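Local coordinates for protein inositol 2-dehydrogenase/D-chiro-inositol 3-dehydrogenase (Lactobacillus casei, PDB 4MIY) that oxidises myo-inositol to 2-keto-myo-inositol and D-chiro-inositol to 1-keto-D-chiro-inositol, with NAD as the hydride acceptor, at residues L149-S154 and V238-I243; S154-N159 and Q225-V230; L208-L213 and H229-Y234. All coordinates share one frame; numbering follows the deposited sequence. Where two conformers were deposited one is given.

How the contacts relate
All three contacts lie in the C-terminal alpha/beta domain and join strands or strand ends of its mixed sheet. Strand 148-156 enters first and takes part in two of them: residues 149-154 pair with 238-243 in contact 1, and the strand's end, sharing Ser154, runs beside 225-230 in contact 2. Contact 1 closes the longest loop, and the other two fall within it. Contact 3 closes a short loop, bringing 208-213, at the start of strand 212-218, against 229-234, the end of strand 223-229 and the loop after it; it shares His229 and Val230 with contact 2. Together they tie four successive sheet neighbours, 237-244, 148-156, 223-229 and 212-218, and each touches the second subunit.

Contact 1 (L149-S154 and V238-I243); sequences LVVRAS and VKLEVI. With GOL (glycerol), chain G; GOL (glycerol), chain S.
Arg152 and Glu241 form a hydrogen-bonded pair in the antiparallel ladder between 149-154 and 238-243, Arg152 N reaching Glu241 O at 2.8 Å. Glu241 leaves the backbone with CG anti to its N (chi1 179°) and stays extended. Glu241 CB lies 3.6 Å from Arg152 O; CG passes O3 of one glycerol, and CD brings OE1 between two. Glu241 OE1 accepts from O1 of the chain S glycerol at 2.6 Å and from O3 of the chain G glycerol at 2.9 Å. O1 of the chain S glycerol also accepts from Arg152 NH1 (3.0 Å), in the guanidinium plane. Both glycerols, probably from the crystallisation liquor, also bond to the second subunit, so they sit in the subunit interface. Ser154 OG accepts from O2 of the chain G glycerol, and a water links it to Lys239 NZ, which forms a salt bridge with Glu248 of the second subunit. On the other face, Val151 CG1 packs on Leu240 CD1 at 3.7 Å. Leu149 N and, weakly, Val150 N both use Ile243 O, a classic beta bulge. Strand 148-156 runs between 237-244 and 223-229; helix 168-185 covers Val151, Ala153 and Leu240, and the second subunit packs against the Arg152 face.

Contact 2 (S154-N159 and Q225-V230); sequences SHINPN and QVLVHV
Val230, which loses the most surface here, meets Asn157 just where the parallel pairing of 154-159 with 225-230 runs out. Asn157 CB lies 3.9 Å from Val230 CA, and the side-chain amide turns across the strand ends to give Asn157 ND2 to Val230 O at 3.1 Å. This acceptor is close to the amide plane. Asn157 ND2 also gives a more bent bond to Asn159 O in its own segment, approaching that carbonyl from above its plane. With CG anti to the backbone N (chi1 177°), the amide is carried to Val230 O and ties the two segments as they leave the sheet.

His155 and Leu227 come next in buried surface. The His155 backbone is gripped from both ends: His155 N donates to Leu227 O at 2.8 Å, nearly straight at 171°, and His155 O accepts from His229 N at 3.0 Å. The imidazole leads away from strand 223-229, and ND1 is hydrogen-bonded to Glu177 on helix 168-185. Leu227 lies on the other face, along with Ser154 and Ile156. Leu227 CD2 touches Ile156 CD1 at 4.1 Å, the two side chains crossing at a slant, while Leu227 CB lies near Ser154 OG. Ile156 CD1 also packs on His229 CB at 3.7 Å: with CG1 anti to the carbonyl carbon and CD1 folded back by the second torsion, the methyl end comes toward the neighbouring strand.

This is the one parallel pairing in the mixed sheet of the C-terminal domain, in a protein probably of the Gfo/Idh/MocA family. Strand 148-156 is flanked beyond it by 237-244 and strand 223-229 by 212-218; helix 168-185 packs against the face bearing His155, Val226 and Val228, whereas the second subunit meets the face bearing Ser154, Ile156, Leu227 and His229.

Contact 3 (L208-L213 and H229-Y234); sequences LHDPQL and HVTAQY
Asp210 is the tight centre of this contact, its carboxylate received by the backbone and hydroxyl of the loop after strand 223-229. Val230 N donates to OD1 of Asp210 at 2.9 Å with an angle of 170°, coming to the syn side but 21° out of the carboxylate plane. On the other oxygen, Asp210 OD2 accepts from Thr231 OG1 at 2.6 Å and, weakly, from Thr231 N. With OG1 set between its own backbone N and carbonyl carbon (chi1 64°), Thr231 presents hydroxyl and amide to the same oxygen. Three donors therefore hold a buried carboxylate and fix its rotation, which would be expected to favour its charged form. Asp210 OD2 also lies at the edge of the His229 ring, near its plane, 3.3 Å from His229 CD2.

Around this polar centre the packing is slacker. Pro211, which follows a cis peptide bond, brings Pro211 CB within 4.1 Å of His229 CD2, approaching the ring obliquely. Leu208 CD2 just reaches Val230 CG2 at 4.5 Å. Past Thr231 the 229-234 segment moves away from 208-213.

Residues 208-213 lead into strand 212-218, and the loop connects strand 223-229, the sheet neighbour of 212-218, to strand 237-244. Asp210 thus links the start of one strand to the end of the next, a buried acidic side chain taking up backbone N-H groups where the sheet pairing stops. Helix 168-185 touches Val230 and Gln212, Ile156 of strand 148-156 packs against His229 and Ala232, and the second subunit meets Pro211 through its Leu149.

Contact 1 (L149-S154 and V238-I243)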
ATOM      1  N   LEU A 149     -14.571   4.658  19.066  1.00 12.66           N
ATOM      2  CA  LEU A 149     -15.215   3.604  19.803  1.00 12.52           C
ATOM      3  C   LEU A 149     -14.191   2.669  20.377  1.00 14.41           C
ATOM      4  O   LEU A 149     -14.295   2.252  21.480  1.00 14.07           O
ATOM      5  CB  LEU A 149     -16.148   2.841  18.882  1.00 14.59           C
ATOM      6  CG  LEU A 149     -17.235   3.665  18.225  1.00 13.92           C
ATOM      7  CD1 LEU A 149     -17.957   2.849  17.201  1.00 18.82           C
ATOM      8  CD2 LEU A 149     -18.171   4.226  19.272  1.00 18.41           C
ATOM      9  N   VAL A 150     -13.210   2.338  19.556  1.00 13.04           N
ATOM     10  CA  VAL A 150     -12.137   1.436  19.889  1.00 14.23           C
ATOM     11  C   VAL A 150     -10.837   1.983  19.304  1.00 13.84           C
ATOM     12  O   VAL A 150     -10.857   2.580  18.289  1.00 13.60           O
ATOM     13  CB  VAL A 150     -12.401   0.011  19.351  1.00 12.51           C
ATOM     14  CG1 VAL A 150     -11.217  -0.924  19.650  1.00 13.98           C
ATOM     15  CG2 VAL A 150     -13.682  -0.549  19.927  1.00 15.49           C
ATOM     16  N   VAL A 151      -9.738   1.789  20.011  1.00 13.19           N
ATOM     17  CA  VAL A 151      -8.413   2.082  19.515  1.00 13.02           C
ATOM     18  C   VAL A 151      -7.569   0.812  19.602  1.00 13.67           C
ATOM     19  O   VAL A 151      -7.543   0.162  20.610  1.00 15.19           O
ATOM     20  CB  VAL A 151      -7.716   3.197  20.311  1.00 12.73           C
ATOM     21  CG1 VAL A 151      -6.302   3.430  19.830  1.00 16.88           C
ATOM     22  CG2 VAL A 151      -8.478   4.471  20.256  1.00 16.45           C
ATOM     23  N   ARG A 152      -6.928   0.457  18.507  1.00 13.44           N
ATOM     24  CA  ARG A 152      -6.023  -0.661  18.508  1.00 14.97           C
ATOM     25  C   ARG A 152      -4.615  -0.203  18.194  1.00 14.49           C
ATOM     26  O   ARG A 152      -4.394   0.456  17.237  1.00 15.98           O
ATOM     27  CB  ARG A 152      -6.458  -1.706  17.523  1.00 15.49           C
ATOM     28  CG  ARG A 152      -7.703  -2.422  17.942  1.00 23.20           C
ATOM     29  CD  ARG A 152      -8.130  -3.464  16.987  1.00 26.37           C
ATOM     30  NE  ARG A 152      -8.510  -4.640  17.699  1.00 27.75           N
ATOM     31  CZ  ARG A 152      -8.830  -5.800  17.152  1.00 24.00           C
ATOM     32  NH1 ARG A 152      -8.842  -5.959  15.854  1.00 24.04           N
ATOM     33  NH2 ARG A 152      -9.165  -6.787  17.926  1.00 27.41           N
ATOM     34  N   ALA A 153      -3.667  -0.585  19.026  1.00 12.58           N
ATOM     35  CA  ALA A 153      -2.324  -0.122  18.886  1.00 13.54           C
ATOM     36  C   ALA A 153      -1.317  -1.227  19.137  1.00 12.49           C
ATOM     37  O   ALA A 153      -1.618  -2.188  19.781  1.00 13.51           O
ATOM     38  CB  ALA A 153      -2.078   1.035  19.799  1.00 13.94           C
ATOM     39  N   SER A 154      -0.133  -1.034  18.594  1.00 12.51           N
ATOM     40  CA  SER A 154       0.996  -1.943  18.803  1.00 14.53           C
ATOM     41  C   SER A 154       2.245  -1.165  19.094  1.00 12.51           C
ATOM     42  O   SER A 154       2.494  -0.159  18.514  1.00 13.46           O
ATOM     43  CB  SER A 154       1.242  -2.842  17.594  1.00 13.53           C
ATOM     44  OG  SER A 154       0.122  -3.612  17.311  1.00 15.23           O
ATOM     45  N   VAL A 238       5.562   1.220  15.552  1.00 12.88           N
ATOM     46  CA  VAL A 238       4.436   1.779  16.262  1.00 14.12           C
ATOM     47  C   VAL A 238       3.210   1.805  15.334  1.00 14.38           C
ATOM     48  O   VAL A 238       3.259   2.356  14.285  1.00 16.14           O
ATOM     49  CB  VAL A 238       4.800   3.189  16.800  1.00 15.16           C
ATOM     50  CG1 VAL A 238       3.625   3.918  17.339  1.00 18.42           C
ATOM     51  CG2 VAL A 238       5.893   3.100  17.857  1.00 17.58           C
ATOM     52  N   LYS A 239       2.156   1.128  15.742  1.00 12.83           N
ATOM     53  CA  LYS A 239       0.933   1.062  14.963  1.00 12.65           C
ATOM     54  C   LYS A 239      -0.215   1.656  15.757  1.00 14.29           C
ATOM     55  O   LYS A 239      -0.248   1.550  16.937  1.00 14.28           O
ATOM     56  CB  LYS A 239       0.578  -0.391  14.610  1.00 15.75           C
ATOM     57  CG  LYS A 239       1.686  -1.215  13.992  1.00 17.16           C
ATOM     58  CD  LYS A 239       1.159  -2.598  13.701  1.00 18.71           C
ATOM     59  CE  LYS A 239       2.207  -3.539  13.125  1.00 20.07           C
ATOM     60  NZ  LYS A 239       1.613  -4.752  12.600  1.00 25.82           N
ATOM     61  N   LEU A 240      -1.152   2.266  15.068  1.00 11.82           N
ATOM     62  CA  LEU A 240      -2.257   2.942  15.692  1.00 13.60           C
ATOM     63  C   LEU A 240      -3.447   2.976  14.760  1.00 12.43           C
ATOM     64  O   LEU A 240      -3.332   3.376  13.657  1.00 13.94           O
ATOM     65  CB  LEU A 240      -1.851   4.362  16.068  1.00 13.28           C
ATOM     66  CG  LEU A 240      -2.926   5.246  16.698  1.00 14.65           C
ATOM     67  CD1 LEU A 240      -3.347   4.673  18.022  1.00 16.45           C
ATOM     68  CD2 LEU A 240      -2.377   6.588  16.880  1.00 16.07           C
ATOM     69  N   GLU A 241      -4.571   2.507  15.246  1.00 12.48           N
ATOM     70  CA  GLU A 241      -5.806   2.455  14.512  1.00 14.48           C
ATOM     71  C   GLU A 241      -6.929   2.939  15.420  1.00 14.00           C
ATOM     72  O   GLU A 241      -7.064   2.481  16.508  1.00 14.23           O
ATOM     73  CB  GLU A 241      -6.072   1.015  14.076  1.00 15.18           C
ATOM     74  CG  GLU A 241      -7.316   0.794  13.341  1.00 17.64           C
ATOM     75  CD  GLU A 241      -7.598  -0.685  13.095  1.00 26.80           C
ATOM     76  OE1 GLU A 241      -6.961  -1.519  13.702  1.00 28.10           O
ATOM     77  OE2 GLU A 241      -8.453  -0.987  12.281  1.00 30.07           O
ATOM     78  N   VAL A 242      -7.711   3.877  14.927  1.00 12.41           N
ATOM     79  CA  VAL A 242      -8.892   4.351  15.608  1.00 14.93           C
ATOM     80  C   VAL A 242     -10.135   3.921  14.847  1.00 13.28           C
ATOM     81  O   VAL A 242     -10.280   4.196  13.700  1.00 12.52           O
ATOM     82  CB  VAL A 242      -8.873   5.894  15.793  1.00 12.11           C
ATOM     83  CG1 VAL A 242     -10.125   6.362  16.543  1.00 14.76           C
ATOM     84  CG2 VAL A 242      -7.660   6.318  16.488  1.00 16.08           C
ATOM     85  N   ILE A 243     -11.006   3.203  15.534  1.00 12.17           N
ATOM     86  CA  ILE A 243     -12.275   2.776  15.010  1.00 13.26           C
ATOM     87  C   ILE A 243     -13.354   3.743  15.403  1.00 12.71           C
ATOM     88  O   ILE A 243     -13.656   3.859  16.544  1.00 14.23           O
ATOM     89  CB  ILE A 243     -12.678   1.440  15.626  1.00 15.06           C
ATOM     90  CG1 ILE A 243     -11.554   0.428  15.492  1.00 19.45           C
ATOM     91  CG2 ILE A 243     -13.976   0.965  15.060  1.00 16.20           C
ATOM     92  CD1 ILE A 243     -11.257   0.138  14.204  1.00 17.49           C
TER
HETATM   93  C1  GOL G 403      -3.248  -4.004  15.100  1.00 26.11           C
HETATM   94  O1  GOL G 403      -2.324  -4.907  15.578  1.00 27.26           O
HETATM   95  C2  GOL G 403      -2.589  -2.629  15.146  1.00 25.54           C
HETATM   96  O2  GOL G 403      -2.229  -2.413  16.465  1.00 26.23           O
HETATM   97  C3  GOL G 403      -3.516  -1.503  14.740  1.00 23.96           C
HETATM   98  O3  GOL G 403      -4.118  -1.816  13.518  1.00 30.68           O
HETATM   99  C1  GOL S 404      -6.594  -4.864  13.649  1.00 25.70           C
HETATM  100  O1  GOL S 404      -7.707  -4.038  13.913  1.00 28.61           O
HETATM  101  C2  GOL S 404      -6.949  -5.829  12.530  1.00 25.52           C
HETATM  102  O2  GOL S 404      -7.993  -6.581  13.028  1.00 25.47           O
HETATM  103  C3  GOL S 404      -5.878  -6.784  12.051  1.00 21.21           C
HETATM  104  O3  GOL S 404      -4.727  -6.023  11.772  1.00 27.90           O
HETATM  105  O   HOH W   1       1.148  -5.690  15.569  1.00 18.81           O

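Contact 2 (S154-N159 and Q225-V230)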
ATOM      1  N   SER A 154      -0.133  -1.034  18.594  1.00 12.51           N
ATOM      2  CA  SER A 154       0.996  -1.943  18.803  1.00 14.53           C
ATOM      3  C   SER A 154       2.245  -1.165  19.094  1.00 12.51           C
ATOM      4  O   SER A 154       2.494  -0.159  18.514  1.00 13.46           O
ATOM      5  CB  SER A 154       1.242  -2.842  17.594  1.00 13.53           C
ATOM      6  OG  SER A 154       0.122  -3.612  17.311  1.00 15.23           O
ATOM      7  N   HIS A 155       3.005  -1.676  20.043  1.00 13.63           N
ATOM      8  CA  HIS A 155       4.310  -1.182  20.351  1.00 12.21           C
ATOM      9  C   HIS A 155       5.267  -2.364  20.251  1.00 13.58           C
ATOM     10  O   HIS A 155       5.328  -3.188  21.093  1.00 13.89           O
ATOM     11  CB  HIS A 155       4.333  -0.518  21.734  1.00 14.16           C
ATOM     12  CG  HIS A 155       5.537   0.332  21.985  1.00 12.99           C
ATOM     13  ND1 HIS A 155       5.579   1.272  22.983  1.00 15.04           N
ATOM     14  CD2 HIS A 155       6.750   0.353  21.406  1.00 14.33           C
ATOM     15  CE1 HIS A 155       6.752   1.858  22.982  1.00 14.91           C
ATOM     16  NE2 HIS A 155       7.484   1.318  22.034  1.00 16.63           N
ATOM     17  N   ILE A 156       5.959  -2.396  19.125  1.00 14.30           N
ATOM     18  CA  ILE A 156       6.769  -3.511  18.690  1.00 12.96           C
ATOM     19  C   ILE A 156       8.251  -3.117  18.726  1.00 13.70           C
ATOM     20  O   ILE A 156       8.653  -2.119  18.191  1.00 13.82           O
ATOM     21  CB  ILE A 156       6.411  -3.925  17.274  1.00 11.80           C
ATOM     22  CG1 ILE A 156       4.916  -4.203  17.124  1.00 13.38           C
ATOM     23  CG2 ILE A 156       7.175  -5.131  16.839  1.00 15.30           C
ATOM     24  CD1 ILE A 156       4.402  -5.255  17.984  1.00 16.73           C
ATOM     25  N   ASN A 157       9.040  -3.920  19.406  1.00 14.69           N
ATOM     26  CA  ASN A 157      10.459  -3.697  19.544  1.00 14.57           C
ATOM     27  C   ASN A 157      11.165  -5.023  19.282  1.00 15.24           C
ATOM     28  O   ASN A 157      10.645  -6.050  19.588  1.00 15.26           O
ATOM     29  CB  ASN A 157      10.724  -3.159  20.948  1.00 17.36           C
ATOM     30  CG  ASN A 157      12.169  -2.959  21.245  1.00 22.04           C
ATOM     31  OD1 ASN A 157      12.741  -1.949  20.922  1.00 21.29           O
ATOM     32  ND2 ASN A 157      12.766  -3.936  21.867  1.00 21.60           N
ATOM     33  N   PRO A 158      12.336  -4.974  18.672  1.00 14.71           N
ATOM     34  CA  PRO A 158      12.941  -6.239  18.229  1.00 16.77           C
ATOM     35  C   PRO A 158      13.542  -7.139  19.335  1.00 17.54           C
ATOM     36  O   PRO A 158      13.376  -8.317  19.308  1.00 15.93           O
ATOM     37  CB  PRO A 158      14.025  -5.769  17.275  1.00 16.76           C
ATOM     38  CG  PRO A 158      14.262  -4.322  17.619  1.00 20.87           C
ATOM     39  CD  PRO A 158      13.017  -3.793  18.130  1.00 16.01           C
ATOM     40  N   ASN A 159      14.210  -6.520  20.290  1.00 17.19           N
ATOM     41  CA  ASN A 159      14.894  -7.227  21.366  0.50 19.61           C
ATOM     42  C   ASN A 159      15.218  -6.274  22.511  1.00 18.42           C
ATOM     43  O   ASN A 159      15.288  -5.099  22.317  1.00 20.40           O
ATOM     44  CB  ASN A 159      16.194  -7.876  20.864  0.50 18.97           C
ATOM     45  CG  ASN A 159      15.991  -9.278  20.330  0.50 19.30           C
ATOM     46  OD1 ASN A 159      15.573 -10.163  21.051  0.50 22.74           O
ATOM     47  ND2 ASN A 159      16.316  -9.485  19.067  0.50 21.93           N
ATOM     48  N   GLN A 225      -6.949  -1.214  23.034  1.00 14.58           N
ATOM     49  CA  GLN A 225      -6.215  -2.453  23.057  1.00 13.84           C
ATOM     50  C   GLN A 225      -4.804  -2.271  22.540  1.00 13.45           C
ATOM     51  O   GLN A 225      -4.618  -2.057  21.379  1.00 14.50           O
ATOM     52  CB  GLN A 225      -6.924  -3.512  22.220  1.00 13.53           C
ATOM     53  CG  GLN A 225      -8.295  -3.877  22.697  1.00 15.31           C
ATOM     54  CD  GLN A 225      -8.950  -4.922  21.872  1.00 19.58           C
ATOM     55  OE1 GLN A 225      -8.836  -4.931  20.702  1.00 21.66           O
ATOM     56  NE2 GLN A 225      -9.623  -5.811  22.501  1.00 17.80           N
ATOM     57  N   VAL A 226      -3.826  -2.376  23.418  1.00 14.06           N
ATOM     58  CA  VAL A 226      -2.438  -2.236  23.040  1.00 14.48           C
ATOM     59  C   VAL A 226      -1.701  -3.571  23.126  1.00 14.83           C
ATOM     60  O   VAL A 226      -1.786  -4.238  24.099  1.00 16.49           O
ATOM     61  CB  VAL A 226      -1.684  -1.226  23.922  1.00 14.70           C
ATOM     62  CG1 VAL A 226      -0.331  -0.937  23.355  1.00 14.81           C
ATOM     63  CG2 VAL A 226      -2.411   0.036  24.032  1.00 15.67           C
ATOM     64  N   LEU A 227      -1.024  -3.926  22.049  1.00 13.14           N
ATOM     65  CA  LEU A 227      -0.077  -5.020  22.020  1.00 13.53           C
ATOM     66  C   LEU A 227       1.310  -4.505  22.291  1.00 14.75           C
ATOM     67  O   LEU A 227       1.803  -3.675  21.580  1.00 13.97           O
ATOM     68  CB  LEU A 227      -0.084  -5.699  20.656  1.00 16.50           C
ATOM     69  CG  LEU A 227       1.006  -6.742  20.393  1.00 13.54           C
ATOM     70  CD1 LEU A 227       0.877  -7.930  21.344  1.00 16.04           C
ATOM     71  CD2 LEU A 227       0.919  -7.178  18.979  1.00 18.67           C
ATOM     72  N   VAL A 228       1.918  -5.007  23.359  1.00 15.43           N
ATOM     73  CA  VAL A 228       3.298  -4.713  23.678  1.00 14.34           C
ATOM     74  C   VAL A 228       4.111  -5.975  23.398  1.00 14.21           C
ATOM     75  O   VAL A 228       3.834  -6.980  23.921  1.00 15.68           O
ATOM     76  CB  VAL A 228       3.458  -4.266  25.144  1.00 16.52           C
ATOM     77  CG1 VAL A 228       4.904  -4.137  25.521  1.00 18.29           C
ATOM     78  CG2 VAL A 228       2.748  -2.989  25.389  1.00 17.11           C
ATOM     79  N   HIS A 229       5.074  -5.866  22.511  1.00 14.23           N
ATOM     80  CA  HIS A 229       5.846  -7.002  22.066  1.00 14.51           C
ATOM     81  C   HIS A 229       7.268  -6.573  21.852  1.00 13.54           C
ATOM     82  O   HIS A 229       7.590  -6.029  20.859  1.00 14.95           O
ATOM     83  CB  HIS A 229       5.270  -7.587  20.766  1.00 13.08           C
ATOM     84  CG  HIS A 229       5.837  -8.915  20.390  1.00 13.48           C
ATOM     85  ND1 HIS A 229       5.607  -9.503  19.178  1.00 15.33           N
ATOM     86  CD2 HIS A 229       6.632  -9.763  21.071  1.00 14.70           C
ATOM     87  CE1 HIS A 229       6.235 -10.654  19.128  1.00 13.68           C
ATOM     88  NE2 HIS A 229       6.855 -10.845  20.267  1.00 14.24           N
ATOM     89  N   VAL A 230       8.122  -6.870  22.819  1.00 13.80           N
ATOM     90  CA  VAL A 230       9.456  -6.295  22.867  1.00 15.36           C
ATOM     91  C   VAL A 230      10.604  -7.228  22.468  1.00 16.52           C
ATOM     92  O   VAL A 230      11.728  -6.825  22.423  1.00 16.12           O
ATOM     93  CB  VAL A 230       9.749  -5.624  24.240  1.00 16.72           C
ATOM     94  CG1 VAL A 230       8.734  -4.570  24.550  1.00 16.60           C
ATOM     95  CG2 VAL A 230       9.819  -6.636  25.339  1.00 19.12           C
TER

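Contact 3 (L208-L213 and H229-Y234)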
ATOM      1  N   LEU A 208      10.347 -11.444  32.863  1.00 20.16           N
ATOM      2  CA  LEU A 208       9.709 -10.710  31.784  1.00 18.98           C
ATOM      3  C   LEU A 208       8.703 -11.525  31.049  1.00 17.25           C
ATOM      4  O   LEU A 208       9.011 -12.563  30.525  1.00 19.82           O
ATOM      5  CB  LEU A 208      10.761 -10.238  30.809  1.00 17.55           C
ATOM      6  CG  LEU A 208      10.244  -9.548  29.558  1.00 16.85           C
ATOM      7  CD1 LEU A 208       9.495  -8.315  29.974  1.00 16.92           C
ATOM      8  CD2 LEU A 208      11.396  -9.230  28.616  1.00 20.02           C
ATOM      9  N   HIS A 209       7.481 -11.036  31.050  1.00 16.33           N
ATOM     10  CA  HIS A 209       6.439 -11.582  30.219  1.00 15.68           C
ATOM     11  C   HIS A 209       6.411 -10.809  28.920  1.00 19.13           C
ATOM     12  O   HIS A 209       6.411  -9.613  28.930  1.00 17.64           O
ATOM     13  CB  HIS A 209       5.091 -11.429  30.874  1.00 17.49           C
ATOM     14  CG  HIS A 209       4.942 -12.212  32.129  1.00 19.19           C
ATOM     15  ND1 HIS A 209       4.409 -13.476  32.155  1.00 21.67           N
ATOM     16  CD2 HIS A 209       5.254 -11.905  33.405  1.00 21.58           C
ATOM     17  CE1 HIS A 209       4.385 -13.911  33.401  1.00 20.33           C
ATOM     18  NE2 HIS A 209       4.895 -12.978  34.180  1.00 23.18           N
ATOM     19  N   ASP A 210       6.410 -11.539  27.825  1.00 16.56           N
ATOM     20  CA  ASP A 210       6.319 -10.971  26.506  1.00 15.91           C
ATOM     21  C   ASP A 210       5.679 -11.971  25.569  1.00 17.39           C
ATOM     22  O   ASP A 210       6.109 -13.067  25.466  1.00 18.06           O
ATOM     23  CB  ASP A 210       7.695 -10.607  26.003  1.00 17.88           C
ATOM     24  CG  ASP A 210       7.667  -9.699  24.780  1.00 19.72           C
ATOM     25  OD1 ASP A 210       6.992  -8.682  24.820  1.00 17.85           O
ATOM     26  OD2 ASP A 210       8.337 -10.026  23.835  1.00 17.84           O
ATOM     27  N   PRO A 211       4.645 -11.549  24.863  1.00 16.19           N
ATOM     28  CA  PRO A 211       4.070 -10.217  24.814  1.00 16.63           C
ATOM     29  C   PRO A 211       3.155  -9.890  25.958  1.00 15.30           C
ATOM     30  O   PRO A 211       2.921 -10.725  26.762  1.00 17.05           O
ATOM     31  CB  PRO A 211       3.312 -10.230  23.481  1.00 14.16           C
ATOM     32  CG  PRO A 211       3.027 -11.538  23.233  1.00 19.58           C
ATOM     33  CD  PRO A 211       4.160 -12.363  23.771  1.00 17.23           C
ATOM     34  N   GLN A 212       2.669  -8.662  26.012  1.00 14.74           N
ATOM     35  CA  GLN A 212       1.668  -8.245  26.976  1.00 14.94           C
ATOM     36  C   GLN A 212       0.536  -7.538  26.255  1.00 15.82           C
ATOM     37  O   GLN A 212       0.768  -6.857  25.288  1.00 15.98           O
ATOM     38  CB  GLN A 212       2.250  -7.342  28.065  1.00 16.53           C
ATOM     39  CG  GLN A 212       3.318  -8.022  28.850  1.00 16.71           C
ATOM     40  CD  GLN A 212       3.806  -7.277  30.042  1.00 16.20           C
ATOM     41  OE1 GLN A 212       3.113  -6.505  30.628  1.00 18.60           O
ATOM     42  NE2 GLN A 212       5.023  -7.543  30.405  1.00 18.09           N
ATOM     43  N   LEU A 213      -0.675  -7.741  26.712  1.00 14.94           N
ATOM     44  CA  LEU A 213      -1.813  -7.062  26.165  1.00 15.51           C
ATOM     45  C   LEU A 213      -2.345  -6.106  27.202  1.00 18.12           C
ATOM     46  O   LEU A 213      -2.599  -6.509  28.302  1.00 19.95           O
ATOM     47  CB  LEU A 213      -2.875  -8.056  25.798  1.00 15.73           C
ATOM     48  CG  LEU A 213      -2.509  -9.045  24.684  1.00 15.08           C
ATOM     49  CD1 LEU A 213      -3.512 -10.135  24.584  1.00 17.60           C
ATOM     50  CD2 LEU A 213      -2.397  -8.334  23.371  1.00 18.01           C
ATOM     51  N   HIS A 229       5.074  -5.866  22.511  1.00 14.23           N
ATOM     52  CA  HIS A 229       5.846  -7.002  22.066  1.00 14.51           C
ATOM     53  C   HIS A 229       7.268  -6.573  21.852  1.00 13.54           C
ATOM     54  O   HIS A 229       7.590  -6.029  20.859  1.00 14.95           O
ATOM     55  CB  HIS A 229       5.270  -7.587  20.766  1.00 13.08           C
ATOM     56  CG  HIS A 229       5.837  -8.915  20.390  1.00 13.48           C
ATOM     57  ND1 HIS A 229       5.607  -9.503  19.178  1.00 15.33           N
ATOM     58  CD2 HIS A 229       6.632  -9.763  21.071  1.00 14.70           C
ATOM     59  CE1 HIS A 229       6.235 -10.654  19.128  1.00 13.68           C
ATOM     60  NE2 HIS A 229       6.855 -10.845  20.267  1.00 14.24           N
ATOM     61  N   VAL A 230       8.122  -6.870  22.819  1.00 13.80           N
ATOM     62  CA  VAL A 230       9.456  -6.295  22.867  1.00 15.36           C
ATOM     63  C   VAL A 230      10.604  -7.228  22.468  1.00 16.52           C
ATOM     64  O   VAL A 230      11.728  -6.825  22.423  1.00 16.12           O
ATOM     65  CB  VAL A 230       9.749  -5.624  24.240  1.00 16.72           C
ATOM     66  CG1 VAL A 230       8.734  -4.570  24.550  1.00 16.60           C
ATOM     67  CG2 VAL A 230       9.819  -6.636  25.339  1.00 19.12           C
ATOM     68  N   THR A 231      10.268  -8.461  22.147  1.00 14.00           N
ATOM     69  CA  THR A 231      11.213  -9.413  21.597  1.00 15.88           C
ATOM     70  C   THR A 231      10.786  -9.904  20.210  1.00 16.25           C
ATOM     71  O   THR A 231      11.041 -11.002  19.833  1.00 15.70           O
ATOM     72  CB  THR A 231      11.438 -10.647  22.524  1.00 17.05           C
ATOM     73  OG1 THR A 231      10.237 -11.382  22.661  1.00 18.62           O
ATOM     74  CG2 THR A 231      11.895 -10.243  23.885  1.00 17.16           C
ATOM     75  N   ALA A 232      10.144  -9.020  19.481  1.00 15.28           N
ATOM     76  CA  ALA A 232       9.508  -9.336  18.233  1.00 15.82           C
ATOM     77  C   ALA A 232      10.410  -9.703  17.080  1.00 15.05           C
ATOM     78  O   ALA A 232       9.943 -10.190  16.111  1.00 14.35           O
ATOM     79  CB  ALA A 232       8.627  -8.168  17.827  1.00 13.30           C
ATOM     80  N   GLN A 233      11.690  -9.402  17.223  1.00 14.16           N
ATOM     81  CA  GLN A 233      12.761  -9.719  16.291  1.00 15.31           C
ATOM     82  C   GLN A 233      12.824  -8.891  14.988  1.00 15.38           C
ATOM     83  O   GLN A 233      13.848  -8.446  14.599  1.00 16.00           O
ATOM     84  CB  GLN A 233      12.825 -11.216  15.957  1.00 15.96           C
ATOM     85  CG  GLN A 233      12.874 -12.144  17.160  1.00 15.46           C
ATOM     86  CD  GLN A 233      14.048 -11.887  18.062  1.00 17.86           C
ATOM     87  OE1 GLN A 233      15.161 -11.956  17.649  1.00 21.44           O
ATOM     88  NE2 GLN A 233      13.775 -11.589  19.295  1.00 18.21           N
ATOM     89  N   TYR A 234      11.685  -8.692  14.353  1.00 13.53           N
ATOM     90  CA  TYR A 234      11.680  -8.223  12.985  1.00 12.77           C
ATOM     91  C   TYR A 234      12.009  -6.735  12.827  1.00 14.30           C
ATOM     92  O   TYR A 234      12.488  -6.338  11.833  1.00 13.70           O
ATOM     93  CB  TYR A 234      10.352  -8.548  12.275  1.00 12.18           C
ATOM     94  CG  TYR A 234       9.189  -7.640  12.580  1.00 12.55           C
ATOM     95  CD1 TYR A 234       9.016  -6.469  11.904  1.00 12.25           C
ATOM     96  CD2 TYR A 234       8.274  -7.960  13.531  1.00 12.93           C
ATOM     97  CE1 TYR A 234       7.979  -5.648  12.174  1.00 12.94           C
ATOM     98  CE2 TYR A 234       7.232  -7.134  13.811  1.00 13.40           C
ATOM     99  CZ  TYR A 234       7.085  -5.993  13.121  1.00 14.56           C
ATOM    100  OH  TYR A 234       6.056  -5.136  13.387  1.00 15.02           O
TER